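PDB 3TGH: glideosome-associated protein 50 from Plasmodium falciparum 3D7, which takes part in parasite gliding motility and host cell invasion and may help assemble the glideosome and anchor it to the inner membrane complex. Local coordinates for residues 193-198 / 227-232; 20-25 / 291-296; 180-185 / 322-327. All coordinates share one frame; numbering follows the deposited sequence. Where two conformers were deposited one is given.

Contact 1 of 3, residues 193-198 / 227-232; sequences IIVVGD and DLYISG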
# COMPACT_ATOMS: atom_id res chain seq x y z
N ILE A 193 8.56 8.67 -4.23
CA ILE A 193 7.09 8.71 -4.17
C ILE A 193 6.57 7.29 -4.38
O ILE A 193 6.88 6.65 -5.39
CB ILE A 193 6.47 9.66 -5.22
CG1 ILE A 193 7.10 11.05 -5.14
CG2 ILE A 193 4.96 9.77 -5.01
CD1 ILE A 193 6.70 11.96 -6.28
N ILE A 194 5.80 6.82 -3.40
CA ILE A 194 5.25 5.47 -3.38
C ILE A 194 3.74 5.57 -3.22
O ILE A 194 3.25 6.22 -2.30
CB ILE A 194 5.83 4.63 -2.20
CG1 ILE A 194 7.36 4.49 -2.34
CG2 ILE A 194 5.18 3.24 -2.12
CD1 ILE A 194 8.14 5.64 -1.73
N VAL A 195 3.01 4.93 -4.12
CA VAL A 195 1.55 4.93 -4.06
C VAL A 195 1.09 3.51 -3.71
O VAL A 195 1.66 2.53 -4.19
CB VAL A 195 0.94 5.41 -5.39
CG1 VAL A 195 -0.58 5.43 -5.32
CG2 VAL A 195 1.48 6.81 -5.76
N VAL A 196 0.08 3.42 -2.86
CA VAL A 196 -0.45 2.15 -2.35
C VAL A 196 -1.95 2.10 -2.58
O VAL A 196 -2.66 3.05 -2.22
CB VAL A 196 -0.17 2.02 -0.83
CG1 VAL A 196 -0.76 0.73 -0.27
CG2 VAL A 196 1.33 2.10 -0.54
N GLY A 197 -2.45 1.02 -3.18
CA GLY A 197 -3.87 0.88 -3.45
C GLY A 197 -4.28 -0.57 -3.55
O GLY A 197 -3.47 -1.48 -3.29
N ASP A 198 -5.53 -0.80 -3.93
CA ASP A 198 -6.07 -2.15 -4.06
C ASP A 198 -5.85 -2.71 -5.49
O ASP A 198 -5.10 -3.66 -5.68
CB ASP A 198 -7.55 -2.18 -3.66
CG ASP A 198 -8.22 -3.51 -3.96
OD1 ASP A 198 -7.57 -4.56 -3.76
OD2 ASP A 198 -9.40 -3.52 -4.35
N ASP A 227 7.79 6.38 -8.18
CA ASP A 227 8.73 5.27 -8.20
C ASP A 227 8.03 3.91 -8.22
O ASP A 227 8.33 3.07 -9.07
CB ASP A 227 9.67 5.36 -6.99
CG ASP A 227 10.54 6.60 -7.02
OD1 ASP A 227 11.44 6.67 -7.89
OD2 ASP A 227 10.32 7.50 -6.19
N LEU A 228 7.11 3.71 -7.27
CA LEU A 228 6.40 2.45 -7.09
C LEU A 228 4.90 2.67 -6.96
O LEU A 228 4.47 3.55 -6.21
CB LEU A 228 6.84 1.78 -5.79
CG LEU A 228 7.99 0.78 -5.70
CD1 LEU A 228 9.25 1.31 -6.31
CD2 LEU A 228 8.18 0.42 -4.24
N TYR A 229 4.11 1.85 -7.65
CA TYR A 229 2.70 1.70 -7.32
C TYR A 229 2.53 0.28 -6.80
O TYR A 229 2.72 -0.68 -7.53
CB TYR A 229 1.77 1.96 -8.51
CG TYR A 229 0.31 1.68 -8.21
CD1 TYR A 229 -0.30 2.20 -7.07
CD2 TYR A 229 -0.45 0.86 -9.02
CE1 TYR A 229 -1.62 1.93 -6.77
CE2 TYR A 229 -1.80 0.59 -8.73
CZ TYR A 229 -2.37 1.12 -7.60
OH TYR A 229 -3.69 0.87 -7.28
N ILE A 230 2.22 0.17 -5.51
CA ILE A 230 2.05 -1.12 -4.83
C ILE A 230 0.57 -1.42 -4.69
O ILE A 230 -0.19 -0.63 -4.10
CB ILE A 230 2.72 -1.10 -3.42
CG1 ILE A 230 4.18 -0.63 -3.51
CG2 ILE A 230 2.60 -2.50 -2.77
CD1 ILE A 230 4.86 -0.41 -2.13
N SER A 231 0.14 -2.55 -5.25
CA SER A 231 -1.27 -2.93 -5.22
C SER A 231 -1.41 -4.38 -4.77
O SER A 231 -0.41 -5.07 -4.53
CB SER A 231 -1.88 -2.72 -6.61
OG SER A 231 -1.19 -3.48 -7.57
N GLY A 232 -2.65 -4.81 -4.62
CA GLY A 232 -2.96 -6.17 -4.21
C GLY A 232 -4.02 -6.70 -5.15
O GLY A 232 -3.83 -6.67 -6.37
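Val-195 and Tyr-229 sit paired on neighbouring parallel strands, and the tyrosine can be followed outward atom by atom. Its CB leaves the sheet on the face shared with Val-195, and CG lies anti to the backbone N (chi1 174°), which leans the ring across the partner strand. CD1 meets Val-195 CG1 at 3.7 Å and also borders Val-195 O. CE1 is next, 3.8 Å from Gly-197 N, and OH ends 3.8 Å from Gly-197 CA, where no side chain stands in the way; that hydroxyl is hydrogen-bonded to Gln-199 O. Between the strands the backbones bond directly: Val-195 N reaches Leu-228 O (2.9 Å, 175° at the hydrogen), and Ile-230 N returns to Val-195 O at 2.8 Å. The strands are joined through helices 211-216 and 218-223, a beta-alpha-beta crossover within one sheet of the metallophosphoesterase fold. On the other face, Ile-194 CG2 touches Ile-230 CD1 at 3.7 Å, the two side chains running side by side. At the entry end, Asp-227 OD2 accepts from Ile-193 N through its anti lone pair (2.9 Å). At the exit, Gly-232 N binds Asp-198 O, while Asp-198 OD2 is hydrogen-bonded to ND1 of His-233, a metal-binding residue.

Contact 2 of 3, residues 20-25 / 291-296; sequences ILNAKY and VSSKKG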
# COMPACT_ATOMS: atom_id res chain seq x y z
N ILE A 20 -1.26 -17.98 8.46
CA ILE A 20 -0.55 -18.21 9.71
C ILE A 20 0.94 -18.48 9.46
O ILE A 20 1.80 -17.96 10.18
CB ILE A 20 -1.17 -19.41 10.49
CG1 ILE A 20 -2.66 -19.16 10.79
CG2 ILE A 20 -0.42 -19.66 11.80
CD1 ILE A 20 -2.93 -17.90 11.57
N LEU A 21 1.23 -19.29 8.44
CA LEU A 21 2.61 -19.55 8.04
C LEU A 21 3.28 -18.26 7.58
O LEU A 21 4.40 -17.96 7.97
CB LEU A 21 2.64 -20.60 6.92
CG LEU A 21 4.01 -21.08 6.42
CD1 LEU A 21 4.85 -21.63 7.57
CD2 LEU A 21 3.85 -22.12 5.32
N ASN A 22 2.56 -17.47 6.78
CA ASN A 22 3.07 -16.21 6.28
C ASN A 22 3.37 -15.23 7.43
O ASN A 22 4.40 -14.55 7.42
CB ASN A 22 2.08 -15.59 5.28
CG ASN A 22 2.75 -14.63 4.31
OD1 ASN A 22 3.91 -14.80 3.96
ND2 ASN A 22 2.00 -13.64 3.85
N ALA A 23 2.48 -15.18 8.42
CA ALA A 23 2.64 -14.31 9.58
C ALA A 23 3.92 -14.60 10.36
O ALA A 23 4.58 -13.68 10.86
CB ALA A 23 1.42 -14.43 10.51
N LYS A 24 4.28 -15.87 10.44
CA LYS A 24 5.51 -16.29 11.12
C LYS A 24 6.74 -15.67 10.44
O LYS A 24 7.57 -15.05 11.10
CB LYS A 24 5.57 -17.83 11.16
CG LYS A 24 6.94 -18.45 11.41
CD LYS A 24 6.86 -19.97 11.20
CE LYS A 24 8.17 -20.56 10.71
NZ LYS A 24 8.00 -22.00 10.33
N TYR A 25 6.83 -15.81 9.12
CA TYR A 25 7.95 -15.23 8.37
C TYR A 25 7.91 -13.71 8.35
O TYR A 25 8.96 -13.06 8.38
CB TYR A 25 7.99 -15.80 6.95
CG TYR A 25 8.38 -17.26 6.92
CD1 TYR A 25 7.51 -18.24 6.45
CD2 TYR A 25 9.63 -17.67 7.38
CE1 TYR A 25 7.88 -19.58 6.44
CE2 TYR A 25 10.01 -19.00 7.37
CZ TYR A 25 9.14 -19.95 6.90
OH TYR A 25 9.53 -21.27 6.89
N VAL A 291 9.31 -12.11 -0.62
CA VAL A 291 9.52 -13.23 0.29
C VAL A 291 8.40 -14.24 0.15
O VAL A 291 7.21 -13.88 0.22
CB VAL A 291 9.59 -12.76 1.76
CG1 VAL A 291 9.84 -13.94 2.67
CG2 VAL A 291 10.68 -11.70 1.92
N SER A 292 8.77 -15.49 -0.08
CA SER A 292 7.82 -16.59 -0.16
C SER A 292 7.73 -17.33 1.17
O SER A 292 8.75 -17.69 1.76
CB SER A 292 8.23 -17.58 -1.27
OG SER A 292 7.53 -18.80 -1.14
N SER A 293 6.50 -17.58 1.61
CA SER A 293 6.22 -18.31 2.84
C SER A 293 6.52 -19.81 2.75
O SER A 293 6.42 -20.52 3.75
CB SER A 293 4.75 -18.15 3.24
OG SER A 293 3.89 -18.81 2.32
N LYS A 294 6.88 -20.29 1.56
CA LYS A 294 7.18 -21.71 1.37
C LYS A 294 8.28 -22.12 2.35
O LYS A 294 8.12 -23.09 3.09
CB LYS A 294 7.60 -22.00 -0.07
CG LYS A 294 7.18 -23.37 -0.58
CD LYS A 294 5.85 -23.32 -1.31
CE LYS A 294 6.01 -22.89 -2.76
NZ LYS A 294 4.78 -23.13 -3.55
N LYS A 295 9.38 -21.38 2.36
CA LYS A 295 10.44 -21.58 3.36
C LYS A 295 11.11 -20.27 3.80
O LYS A 295 12.26 -20.28 4.24
CB LYS A 295 11.47 -22.61 2.87
CG LYS A 295 11.91 -22.45 1.42
CD LYS A 295 12.87 -23.58 1.01
CE LYS A 295 12.17 -24.95 0.95
NZ LYS A 295 13.11 -26.06 0.61
N GLY A 296 10.38 -19.17 3.70
CA GLY A 296 10.88 -17.86 4.13
C GLY A 296 12.05 -17.37 3.30
O GLY A 296 12.93 -16.68 3.80
O HOH W 1 7.93 -22.91 5.55
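Asn-22 and Ser-293 bring the backbones of 20-25 and 291-296 closest, their CA atoms 5.1 Å apart; one helical turn later Tyr-25 faces Gly-296 with 5.8 Å between CA atoms. The first segment is part of helix 17-32. The second leaves strand 285-292 and turns back: Ser-292 OG accepts from Lys-294 N in an ST turn, and Gly-296 adopts a positive phi of 66° before strand 297-305 begins. The helix thus lies against the hairpin connection between two strands of one sheet of the phosphatase fold.

Tyr-25 and Ser-293 carry the contact about equally. Gly-296 CA lies over one face of the tyrosine ring, 3.6 Å from the centroid and only 16° off the ring normal, a CH-pi contact made close by the lack of a side chain. Lys-24 CE borders the opposite face, from within the same helix. CE1 approaches Ser-293 O obliquely at 3.2 Å, and Leu-21 CD2 comes to the same carbonyl oxygen at 3.4 Å; chi1 of -176° sets the leucine CG anti to its backbone N, and that points the branch at the carbonyl. Deeper in, Asn-22 OD1 rests 3.5 Å from Ser-293 CB. The amide's ND2 is bonded to Gly-275 O and Gly-253 O, and Ser-293 OG is bonded to Ile-274 O, so both residues are also tied to the chain around the start of strand 275-282, and Asn-22 to Gly-253 as well.

At the ring's edge, in plane, a water joins Tyr-25 OH (2.7 Å) to Lys-294 O, to which it donates. Direct contact between the segments is therefore mainly van der Waals and CH-pi, with polarity bridged by this single water at the rim, while the buried Asn-22 OD1 has no partner in the model, which probably carries some energetic cost.

Contact 3 of 3, residues 180-185 / 322-327; sequences KSQLSV and AALPNV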
# COMPACT_ATOMS: atom_id res chain seq x y z
N LYS A 180 -4.44 14.46 -7.08
CA LYS A 180 -3.71 15.40 -7.92
C LYS A 180 -2.92 16.40 -7.08
O LYS A 180 -1.77 16.71 -7.40
CB LYS A 180 -4.65 16.13 -8.88
CG LYS A 180 -5.20 15.23 -9.98
CD LYS A 180 -6.29 15.93 -10.82
CE LYS A 180 -6.79 15.02 -11.94
NZ LYS A 180 -7.93 15.62 -12.71
N SER A 181 -3.53 16.88 -6.00
CA SER A 181 -2.87 17.81 -5.07
C SER A 181 -1.68 17.13 -4.38
O SER A 181 -0.60 17.70 -4.32
CB SER A 181 -3.86 18.33 -4.03
OG SER A 181 -4.88 19.08 -4.66
N GLN A 182 -1.89 15.92 -3.87
CA GLN A 182 -0.80 15.17 -3.24
C GLN A 182 0.40 14.96 -4.18
O GLN A 182 1.54 15.13 -3.78
CB GLN A 182 -1.31 13.80 -2.76
CG GLN A 182 -2.31 13.88 -1.62
CD GLN A 182 -3.12 12.61 -1.45
OE1 GLN A 182 -3.35 11.87 -2.42
NE2 GLN A 182 -3.59 12.36 -0.23
N LEU A 183 0.13 14.58 -5.42
CA LEU A 183 1.21 14.33 -6.38
C LEU A 183 1.92 15.62 -6.76
O LEU A 183 3.15 15.64 -6.91
CB LEU A 183 0.67 13.61 -7.62
CG LEU A 183 0.23 12.16 -7.39
CD1 LEU A 183 -0.61 11.68 -8.59
CD2 LEU A 183 1.40 11.24 -7.16
N SER A 184 1.16 16.70 -6.89
CA SER A 184 1.72 18.03 -7.18
C SER A 184 2.71 18.49 -6.11
O SER A 184 3.74 19.09 -6.42
CB SER A 184 0.61 19.06 -7.32
OG SER A 184 1.13 20.31 -7.70
N VAL A 185 2.40 18.21 -4.85
CA VAL A 185 3.30 18.53 -3.74
C VAL A 185 4.50 17.58 -3.72
O VAL A 185 5.64 18.02 -3.60
CB VAL A 185 2.57 18.50 -2.38
CG1 VAL A 185 3.56 18.64 -1.22
CG2 VAL A 185 1.52 19.61 -2.32
N ALA A 322 1.88 23.13 2.72
CA ALA A 322 0.67 23.92 2.93
C ALA A 322 -0.36 23.77 1.81
O ALA A 322 -1.52 24.16 2.00
CB ALA A 322 1.02 25.40 3.15
N ALA A 323 0.04 23.22 0.66
CA ALA A 323 -0.87 22.96 -0.46
C ALA A 323 -1.48 21.56 -0.43
O ALA A 323 -2.32 21.22 -1.27
CB ALA A 323 -0.14 23.17 -1.79
N LEU A 324 -1.06 20.73 0.52
CA LEU A 324 -1.63 19.39 0.65
C LEU A 324 -3.09 19.48 1.08
O LEU A 324 -3.47 20.39 1.81
CB LEU A 324 -0.85 18.54 1.67
CG LEU A 324 0.50 17.97 1.26
CD1 LEU A 324 1.25 17.50 2.51
CD2 LEU A 324 0.37 16.84 0.24
N PRO A 325 -3.92 18.53 0.62
CA PRO A 325 -5.31 18.53 1.05
C PRO A 325 -5.43 18.09 2.50
O PRO A 325 -4.62 17.28 2.97
CB PRO A 325 -5.97 17.51 0.12
CG PRO A 325 -4.87 16.60 -0.26
CD PRO A 325 -3.64 17.44 -0.33
N ASN A 326 -6.43 18.62 3.21
CA ASN A 326 -6.68 18.22 4.59
C ASN A 326 -7.07 16.75 4.63
O ASN A 326 -7.78 16.26 3.74
CB ASN A 326 -7.78 19.07 5.22
CG ASN A 326 -7.36 20.52 5.42
OD1 ASN A 326 -6.29 20.92 4.98
ND2 ASN A 326 -8.20 21.30 6.09
N VAL A 327 -6.58 16.02 5.63
CA VAL A 327 -6.95 14.63 5.79
C VAL A 327 -8.13 14.58 6.75
O VAL A 327 -7.96 14.70 7.97
CB VAL A 327 -5.78 13.76 6.29
CG1 VAL A 327 -6.25 12.34 6.63
CG2 VAL A 327 -4.69 13.71 5.23
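The torsions of Leu-324 and Val-185 turn their branches to each other. In the leucine CG lies anti to the carbonyl carbon (chi1 -75°) and chi2 of 165° sets CD1 anti to CA, leaving CD2 as the branch turned to the helix. In the valine CG1 stands anti to the backbone N (chi1 172°), with CG2 beside that N. The result is that CD2 of Leu-324 comes in against the CB-hydrogen side of Val-185, 3.8 Å from CB and 3.9 Å from both CG1 and CG2, the two side chains crossing at about a right angle.

Val-185 CG2 also meets Ala-323 CB at 4.0 Å, so the valine is touched by two successive residues of the loop. One helical turn back, Ser-181 offers its CB to Pro-325 CD at 3.8 Å. Gln-182 passes its CG across the same proline at about a right angle, 4.0 Å from Pro-325 CG, before its extended chain carries the amide on to His-129, where NE2 is bonded to ND1. Ser-181 OG is bonded within its own helix to Asn-177 O.

The loop after helix 317-321 is thereby laid against helix 169-189. Leu-324 additionally touches His-129 and Phe-131 of strand 128-136, an outermost strand of its sheet, and so joins helix and strand from one position.

Between the two segments the chemistry is mainly apolar: the polar ends of Ser-181 and Gln-182 are satisfied by other partners and lend only their aliphatic atoms, so the hold should depend on the shape fit of leucine, proline, alanine and valine rather than on directional bonds.

Overall arrangement
From the N terminus, helix 17-32 supplies the first half of contact 2, whose loop closes only when the chain reaches the turn at 291-296. Inside that span comes helix 169-189, where contact 3 opens; it closes at 322-327, beyond contact 2, so these two loops cross. Contact 1, spanning 193-198 to 227-232, follows directly on helix 169-189 and is nested within both. It is the central element, buried in one sheet near the centre of the chain. Contacts 2 and 3 lie on opposite sides of that centre, about 37 Å apart between their centres, one tying a helix to the other sheet's hairpin, the other fastening the C-terminal region to a helix.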